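Local coordinates for conserved uncharacterized protein (predicted phosphoesterase COG0622) (Streptococcus pneumoniae, PDB 3CK2) that is of unknown exact function but binds two manganese ions in a calcineurin-like fold and probably hydrolyses phosphoester bonds, at residues 113-118 and 133-138; 126-131 and 144-149. All coordinates share one frame; numbering follows the deposited sequence.

Contact 1: 113-118 and 133-138. With MN (manganese (II) ion), chain B.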
ATOM      1  N   HIS A 113      -2.563  -7.213  -4.996  1.00 19.53           N
ATOM      2  CA  HIS A 113      -3.059  -8.431  -5.626  1.00 18.98           C
ATOM      3  C   HIS A 113      -4.338  -8.217  -6.448  1.00 18.95           C
ATOM      4  O   HIS A 113      -4.391  -8.667  -7.605  1.00 18.51           O
ATOM      5  CB  HIS A 113      -3.176  -9.581  -4.613  1.00 18.98           C
ATOM      6  CG  HIS A 113      -3.430 -10.921  -5.236  1.00 17.98           C
ATOM      7  ND1 HIS A 113      -2.637 -11.449  -6.229  1.00 17.98           N
ATOM      8  CD2 HIS A 113      -4.395 -11.841  -5.003  1.00 17.12           C
ATOM      9  CE1 HIS A 113      -3.111 -12.628  -6.597  1.00 16.80           C
ATOM     10  NE2 HIS A 113      -4.181 -12.886  -5.866  1.00 17.36           N
ATOM     11  N   LEU A 114      -5.336  -7.523  -5.876  1.00 18.95           N
ATOM     12  CA  LEU A 114      -6.676  -7.338  -6.514  1.00 18.37           C
ATOM     13  C   LEU A 114      -6.763  -6.280  -7.634  1.00 17.82           C
ATOM     14  O   LEU A 114      -7.660  -6.337  -8.472  1.00 17.23           O
ATOM     15  CB  LEU A 114      -7.721  -7.053  -5.452  1.00 18.37           C
ATOM     16  CG  LEU A 114      -7.815  -8.113  -4.319  1.00 19.25           C
ATOM     17  CD1 LEU A 114      -8.860  -7.678  -3.333  1.00 19.77           C
ATOM     18  CD2 LEU A 114      -8.121  -9.563  -4.807  1.00 16.80           C
ATOM     19  N   HIS A 115      -5.804  -5.338  -7.653  1.00 17.37           N
ATOM     20  CA  HIS A 115      -5.785  -4.235  -8.613  1.00 16.83           C
ATOM     21  C   HIS A 115      -7.030  -3.336  -8.484  1.00 16.48           C
ATOM     22  O   HIS A 115      -7.420  -2.680  -9.439  1.00 14.97           O
ATOM     23  CB  HIS A 115      -5.672  -4.738 -10.064  1.00 16.02           C
ATOM     24  CG  HIS A 115      -4.414  -5.501 -10.392  1.00 16.50           C
ATOM     25  ND1 HIS A 115      -3.870  -5.497 -11.663  1.00 16.75           N
ATOM     26  CD2 HIS A 115      -3.646  -6.347  -9.659  1.00 15.00           C
ATOM     27  CE1 HIS A 115      -2.802  -6.274 -11.682  1.00 16.90           C
ATOM     28  NE2 HIS A 115      -2.632  -6.796 -10.476  1.00 18.63           N
ATOM     29  N   VAL A 116      -7.636  -3.322  -7.294  1.00 16.74           N
ATOM     30  CA  VAL A 116      -8.850  -2.560  -7.011  1.00 16.68           C
ATOM     31  C   VAL A 116      -8.576  -1.629  -5.814  1.00 16.57           C
ATOM     32  O   VAL A 116      -8.249  -2.106  -4.725  1.00 18.75           O
ATOM     33  CB  VAL A 116     -10.094  -3.501  -6.724  1.00 16.59           C
ATOM     34  CG1 VAL A 116     -11.312  -2.683  -6.287  1.00 13.25           C
ATOM     35  CG2 VAL A 116     -10.465  -4.347  -7.974  1.00 15.65           C
ATOM     36  N   PRO A 117      -8.752  -0.304  -5.982  1.00 15.89           N
ATOM     37  CA  PRO A 117      -8.550   0.577  -4.804  1.00 15.67           C
ATOM     38  C   PRO A 117      -9.604   0.392  -3.705  1.00 14.51           C
ATOM     39  O   PRO A 117     -10.778   0.379  -4.001  1.00 15.78           O
ATOM     40  CB  PRO A 117      -8.679   1.991  -5.403  1.00 15.81           C
ATOM     41  CG  PRO A 117      -9.588   1.808  -6.575  1.00 15.65           C
ATOM     42  CD  PRO A 117      -9.190   0.469  -7.162  1.00 15.87           C
ATOM     43  N   SER A 118      -9.188   0.271  -2.459  1.00 14.71           N
ATOM     44  CA  SER A 118     -10.090   0.096  -1.316  1.00 14.42           C
ATOM     45  C   SER A 118      -9.509   0.619  -0.034  1.00 14.54           C
ATOM     46  O   SER A 118      -8.328   0.477   0.235  1.00 14.21           O
ATOM     47  CB  SER A 118     -10.370  -1.370  -1.084  1.00 13.65           C
ATOM     48  OG  SER A 118     -10.508  -1.974  -2.307  1.00 15.50           O
ATOM     49  N   ILE A 133      -1.178   0.706 -10.017  1.00 18.73           N
ATOM     50  CA  ILE A 133      -0.612   1.894 -10.655  1.00 18.23           C
ATOM     51  C   ILE A 133      -0.379   1.667 -12.165  1.00 18.71           C
ATOM     52  O   ILE A 133      -0.005   2.596 -12.849  1.00 18.48           O
ATOM     53  CB  ILE A 133       0.694   2.376  -9.882  1.00 18.86           C
ATOM     54  CG1 ILE A 133       1.012   3.866 -10.134  1.00 18.79           C
ATOM     55  CG2 ILE A 133       1.939   1.428 -10.094  1.00 16.94           C
ATOM     56  CD1 ILE A 133       2.086   4.410  -9.181  1.00 17.03           C
ATOM     57  N   SER A 134      -0.575   0.431 -12.678  1.00 18.66           N
ATOM     58  CA  SER A 134      -0.383   0.113 -14.108  1.00 17.57           C
ATOM     59  C   SER A 134      -1.516  -0.648 -14.759  1.00 17.31           C
ATOM     60  O   SER A 134      -1.672  -0.532 -15.938  1.00 17.88           O
ATOM     61  CB  SER A 134       0.884  -0.710 -14.317  1.00 17.42           C
ATOM     62  OG  SER A 134       1.992   0.015 -13.885  1.00 18.52           O
ATOM     63  N   GLN A 135      -2.283  -1.449 -14.017  1.00 17.93           N
ATOM     64  CA  GLN A 135      -3.277  -2.372 -14.594  1.00 17.77           C
ATOM     65  C   GLN A 135      -4.533  -2.362 -13.752  1.00 18.89           C
ATOM     66  O   GLN A 135      -4.812  -3.325 -13.005  1.00 19.88           O
ATOM     67  CB  GLN A 135      -2.732  -3.799 -14.577  1.00 18.97           C
ATOM     68  CG  GLN A 135      -1.626  -4.053 -15.580  1.00 17.41           C
ATOM     69  CD  GLN A 135      -1.129  -5.460 -15.580  1.00 17.89           C
ATOM     70  OE1 GLN A 135      -0.197  -5.778 -16.322  1.00 19.15           O
ATOM     71  NE2 GLN A 135      -1.723  -6.319 -14.775  1.00 16.92           N
ATOM     72  N   PRO A 136      -5.272  -1.245 -13.812  1.00 18.74           N
ATOM     73  CA  PRO A 136      -6.483  -1.088 -13.038  1.00 18.10           C
ATOM     74  C   PRO A 136      -7.583  -2.091 -13.420  1.00 17.76           C
ATOM     75  O   PRO A 136      -7.741  -2.440 -14.597  1.00 18.22           O
ATOM     76  CB  PRO A 136      -6.892   0.350 -13.347  1.00 17.84           C
ATOM     77  CG  PRO A 136      -6.251   0.656 -14.662  1.00 17.99           C
ATOM     78  CD  PRO A 136      -4.992  -0.054 -14.645  1.00 18.47           C
ATOM     79  N   ARG A 137      -8.300  -2.564 -12.409  1.00 17.25           N
ATOM     80  CA  ARG A 137      -9.402  -3.501 -12.582  1.00 17.34           C
ATOM     81  C   ARG A 137     -10.582  -3.015 -11.760  1.00 17.21           C
ATOM     82  O   ARG A 137     -10.468  -2.083 -10.938  1.00 16.45           O
ATOM     83  CB  ARG A 137      -8.988  -4.931 -12.134  1.00 17.65           C
ATOM     84  CG  ARG A 137      -7.805  -5.541 -12.912  1.00 16.35           C
ATOM     85  CD  ARG A 137      -8.134  -5.844 -14.403  1.00 17.40           C
ATOM     86  NE  ARG A 137      -7.018  -6.565 -14.996  1.00 18.35           N
ATOM     87  CZ  ARG A 137      -5.986  -6.052 -15.681  1.00 20.15           C
ATOM     88  NH1 ARG A 137      -5.912  -4.771 -15.986  1.00 23.39           N
ATOM     89  NH2 ARG A 137      -5.007  -6.859 -16.079  1.00 19.02           N
ATOM     90  N   GLY A 138     -11.724  -3.645 -12.006  1.00 17.86           N
ATOM     91  CA  GLY A 138     -12.989  -3.226 -11.412  1.00 17.94           C
ATOM     92  C   GLY A 138     -13.573  -1.993 -12.061  1.00 18.26           C
ATOM     93  O   GLY A 138     -13.351  -1.730 -13.254  1.00 16.37           O
TER
HETATM   94 MN    MN B 201      -0.854  -8.056  -9.968  0.80 18.33          MN
HETATM   95  O   HOH W   1      -2.226  -9.433  -8.935  1.00 20.43           O
HETATM   96  O   HOH W   2      -1.205  -9.553 -11.552  1.00 18.54           O
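His115 is held at both ring nitrogens, by manganese on one side and by the backbone of 133-138 on the other. NE2 of His115 binds the manganese ion at 2.2 Å, and two waters lie at the same distance from the metal. The first of these waters also donates to the backbone O of His113, 2.7 Å away, tying that backbone to the metal shell.

Two hydrogen bonds join the segments. His115 ND1 donates to Gln135 O at 2.7 Å, lying in the carbonyl plane though the acceptor is tilted 17° out of the ring plane. Together with the metal bond this fixes the rotation of the imidazole. The second runs from Arg137 N to His115 O.

His113 and His115 belong to the Gly-His-X-His motif of calcineurin-like phosphoesterases, one on each manganese of the dinuclear centre; Asp14, His16 and Asp41 complete the His115 site, while Asp41, Asn60 and His84 join His113 on the second manganese.

The remaining contacts are packing. The Gln135 side chain runs alongside the imidazole, its extended chain bringing NE2 to the ring edge, 3.3 Å from His115 CE1, with amide and ring planes 42° apart. Arg137 CG rests 3.6 Å from His115 CB; beyond it a bend at chi2 (-67°) lets Arg137 NH1 donate to Pro136 O at 3.3 Å, from above the carbonyl plane. Val116 CG2 touches Arg137 O at 3.7 Å.

Contact 2: 126-131 and 144-149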
ATOM      1  N   LEU A 126      -7.330  -0.010   9.721  1.00 17.53           N
ATOM      2  CA  LEU A 126      -7.442   0.410   8.327  1.00 17.43           C
ATOM      3  C   LEU A 126      -6.813  -0.636   7.403  1.00 18.11           C
ATOM      4  O   LEU A 126      -5.610  -0.958   7.542  1.00 17.29           O
ATOM      5  CB  LEU A 126      -6.731   1.742   8.112  1.00 16.89           C
ATOM      6  CG  LEU A 126      -6.636   2.271   6.679  1.00 16.72           C
ATOM      7  CD1 LEU A 126      -8.018   2.591   6.112  1.00 14.35           C
ATOM      8  CD2 LEU A 126      -5.706   3.469   6.621  1.00 16.21           C
ATOM      9  N   PHE A 127      -7.640  -1.168   6.487  1.00 18.67           N
ATOM     10  CA  PHE A 127      -7.196  -2.022   5.388  1.00 19.50           C
ATOM     11  C   PHE A 127      -7.231  -1.217   4.085  1.00 19.85           C
ATOM     12  O   PHE A 127      -8.243  -0.606   3.744  1.00 20.22           O
ATOM     13  CB  PHE A 127      -8.080  -3.270   5.241  1.00 20.14           C
ATOM     14  CG  PHE A 127      -8.004  -4.218   6.424  1.00 21.01           C
ATOM     15  CD1 PHE A 127      -7.194  -5.355   6.381  1.00 21.13           C
ATOM     16  CD2 PHE A 127      -8.741  -3.976   7.565  1.00 21.06           C
ATOM     17  CE1 PHE A 127      -7.127  -6.216   7.468  1.00 19.64           C
ATOM     18  CE2 PHE A 127      -8.674  -4.840   8.652  1.00 21.27           C
ATOM     19  CZ  PHE A 127      -7.846  -5.947   8.600  1.00 21.12           C
ATOM     20  N   LEU A 128      -6.122  -1.245   3.357  1.00 20.38           N
ATOM     21  CA  LEU A 128      -5.950  -0.431   2.164  1.00 20.56           C
ATOM     22  C   LEU A 128      -5.277  -1.217   1.057  1.00 20.32           C
ATOM     23  O   LEU A 128      -4.194  -1.790   1.252  1.00 19.74           O
ATOM     24  CB  LEU A 128      -5.106   0.822   2.469  1.00 21.09           C
ATOM     25  CG  LEU A 128      -4.716   1.762   1.316  1.00 20.54           C
ATOM     26  CD1 LEU A 128      -5.947   2.543   0.809  1.00 20.05           C
ATOM     27  CD2 LEU A 128      -3.677   2.714   1.824  1.00 21.64           C
ATOM     28  N   ASN A 129      -5.940  -1.212  -0.100  1.00 20.32           N
ATOM     29  CA  ASN A 129      -5.332  -1.571  -1.366  1.00 20.26           C
ATOM     30  C   ASN A 129      -5.230  -0.262  -2.121  1.00 19.68           C
ATOM     31  O   ASN A 129      -6.252   0.431  -2.332  1.00 18.34           O
ATOM     32  CB  ASN A 129      -6.193  -2.600  -2.113  1.00 20.48           C
ATOM     33  CG  ASN A 129      -5.487  -3.174  -3.348  1.00 21.61           C
ATOM     34  OD1 ASN A 129      -4.840  -2.451  -4.097  1.00 22.44           O
ATOM     35  ND2 ASN A 129      -5.626  -4.476  -3.561  1.00 21.64           N
ATOM     36  N   PRO A 130      -4.010   0.110  -2.527  1.00 19.02           N
ATOM     37  CA  PRO A 130      -3.897   1.394  -3.222  1.00 18.88           C
ATOM     38  C   PRO A 130      -4.466   1.401  -4.655  1.00 18.81           C
ATOM     39  O   PRO A 130      -4.440   2.431  -5.272  1.00 17.71           O
ATOM     40  CB  PRO A 130      -2.376   1.621  -3.247  1.00 19.23           C
ATOM     41  CG  PRO A 130      -1.815   0.236  -3.345  1.00 18.48           C
ATOM     42  CD  PRO A 130      -2.700  -0.576  -2.430  1.00 19.87           C
ATOM     43  N   GLY A 131      -4.988   0.265  -5.137  1.00 19.05           N
ATOM     44  CA  GLY A 131      -5.235   0.016  -6.545  1.00 19.04           C
ATOM     45  C   GLY A 131      -3.996  -0.484  -7.252  1.00 19.72           C
ATOM     46  O   GLY A 131      -2.947  -0.724  -6.625  1.00 21.04           O
ATOM     47  N   LEU A 144      -3.863   4.087 -10.249  1.00 21.04           N
ATOM     48  CA  LEU A 144      -3.901   4.777  -8.971  1.00 19.79           C
ATOM     49  C   LEU A 144      -2.863   4.247  -8.030  1.00 19.77           C
ATOM     50  O   LEU A 144      -2.435   3.105  -8.144  1.00 18.58           O
ATOM     51  CB  LEU A 144      -5.288   4.626  -8.328  1.00 19.94           C
ATOM     52  CG  LEU A 144      -6.533   5.287  -8.978  1.00 18.09           C
ATOM     53  CD1 LEU A 144      -7.795   4.805  -8.274  1.00 15.60           C
ATOM     54  CD2 LEU A 144      -6.488   6.823  -8.979  1.00 16.49           C
ATOM     55  N   TYR A 145      -2.425   5.132  -7.137  1.00 20.20           N
ATOM     56  CA  TYR A 145      -1.793   4.780  -5.879  1.00 20.55           C
ATOM     57  C   TYR A 145      -2.490   5.588  -4.766  1.00 20.99           C
ATOM     58  O   TYR A 145      -3.444   6.332  -5.019  1.00 21.21           O
ATOM     59  CB  TYR A 145      -0.280   5.018  -5.927  1.00 20.42           C
ATOM     60  CG  TYR A 145       0.179   6.447  -6.084  1.00 21.81           C
ATOM     61  CD1 TYR A 145       0.619   7.163  -4.979  1.00 22.34           C
ATOM     62  CD2 TYR A 145       0.218   7.079  -7.353  1.00 20.09           C
ATOM     63  CE1 TYR A 145       1.076   8.463  -5.107  1.00 22.85           C
ATOM     64  CE2 TYR A 145       0.681   8.363  -7.492  1.00 20.40           C
ATOM     65  CZ  TYR A 145       1.100   9.068  -6.360  1.00 22.50           C
ATOM     66  OH  TYR A 145       1.537  10.382  -6.424  1.00 21.56           O
ATOM     67  N   ALA A 146      -2.027   5.421  -3.539  1.00 21.53           N
ATOM     68  CA  ALA A 146      -2.708   5.975  -2.356  1.00 21.55           C
ATOM     69  C   ALA A 146      -1.756   6.771  -1.451  1.00 21.51           C
ATOM     70  O   ALA A 146      -0.567   6.463  -1.309  1.00 21.37           O
ATOM     71  CB  ALA A 146      -3.446   4.835  -1.544  1.00 20.73           C
ATOM     72  N   ARG A 147      -2.318   7.823  -0.884  1.00 22.76           N
ATOM     73  CA  ARG A 147      -1.733   8.597   0.211  1.00 23.93           C
ATOM     74  C   ARG A 147      -2.584   8.430   1.478  1.00 23.79           C
ATOM     75  O   ARG A 147      -3.806   8.629   1.437  1.00 24.91           O
ATOM     76  CB  ARG A 147      -1.673  10.071  -0.159  1.00 22.45           C
ATOM     77  CG  ARG A 147      -1.047  10.909   0.927  1.00 24.40           C
ATOM     78  CD  ARG A 147      -0.982  12.370   0.545  1.00 26.02           C
ATOM     79  NE  ARG A 147      -2.327  12.896   0.318  1.00 29.34           N
ATOM     80  CZ  ARG A 147      -2.618  13.956  -0.446  1.00 30.18           C
ATOM     81  NH1 ARG A 147      -1.673  14.628  -1.082  1.00 32.29           N
ATOM     82  NH2 ARG A 147      -3.870  14.337  -0.592  1.00 28.93           N
ATOM     83  N   VAL A 148      -1.951   8.057   2.583  1.00 24.27           N
ATOM     84  CA  VAL A 148      -2.623   8.025   3.883  1.00 24.54           C
ATOM     85  C   VAL A 148      -2.009   9.084   4.826  1.00 24.84           C
ATOM     86  O   VAL A 148      -0.789   9.133   4.997  1.00 23.97           O
ATOM     87  CB  VAL A 148      -2.577   6.611   4.568  1.00 24.88           C
ATOM     88  CG1 VAL A 148      -3.467   6.602   5.846  1.00 23.41           C
ATOM     89  CG2 VAL A 148      -2.979   5.487   3.579  1.00 22.61           C
ATOM     90  N   GLU A 149      -2.868   9.917   5.420  1.00 24.82           N
ATOM     91  CA  GLU A 149      -2.442  10.835   6.488  1.00 26.12           C
ATOM     92  C   GLU A 149      -2.922  10.327   7.846  1.00 25.74           C
ATOM     93  O   GLU A 149      -4.070   9.909   8.014  1.00 25.68           O
ATOM     94  CB  GLU A 149      -2.880  12.248   6.163  1.00 25.82           C
ATOM     95  CG  GLU A 149      -2.327  12.597   4.785  1.00 28.89           C
ATOM     96  CD  GLU A 149      -2.459  14.041   4.405  1.00 30.03           C
ATOM     97  OE1 GLU A 149      -3.620  14.489   4.254  1.00 34.30           O
ATOM     98  OE2 GLU A 149      -1.391  14.708   4.248  1.00 36.34           O
TER
HETATM   99  O   HOH W   3      -1.021   1.357  -6.599  1.00 20.79           O
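Strands 126-130 and 145-149 face each other from different sheets, their axes 6.2 Å apart at the closest and N-to-C directions at 140°, with no direct hydrogen bond between them. Leu128 and Val148 meet tip to tip, CD2 of Leu128 only 3.4 Å from CG2 of Val148, a tight methyl contact; the leucine reaches across with CG anti to its own N (chi1 175°). CD2 of Leu128 also touches Ala146 CB. Leu126 and Val148 slide past each other, CD2 of Leu126 against CG1 of Val148 at 3.9 Å. At the other end the Pro130 ring lays CB on Ala146 CB, 3.8 Å away, and Pro130 O receives a CA-H...O contact from Tyr145 CA.

Where the strands draw together, one water can bridge Gly131 O and Leu144 O, though it has other acceptors in reach. Asn129 OD1 accepts from Gly131 N at 2.9 Å in an Asx turn, which fixes the backbone at 129-131.

This is core packing of the two-sheet phosphoesterase sandwich: Leu126 and Leu128 also pack against strand 154-160, Val148 against strand 7-12, and helix 95-103 covers Phe127 on the outer side of its sheet.

Overall arrangement
The centres of contacts 1 and 2 lie 11 Å apart, and their segments alternate along the chain: 113-118, 126-131, 133-138, 144-149. Strands 117-122 and 125-130 follow one another and are neighbours in the five-stranded sheet, where Ser118 N probably bonds to Asn129 O at 2.9 Å. Strand 145-150 belongs to the six-stranded sheet. Contact 2 packs one sheet on the other near the centre of the chain, while contact 1 lies further out, where the loop between strands 108-110 and 117-122 carries metal ligands and the loop after 125-130 bonds to one of them, His115. The chain leads from Gly131 into Ile133 of contact 1, whose CB packs on Leu144 O, so the contacts touch directly.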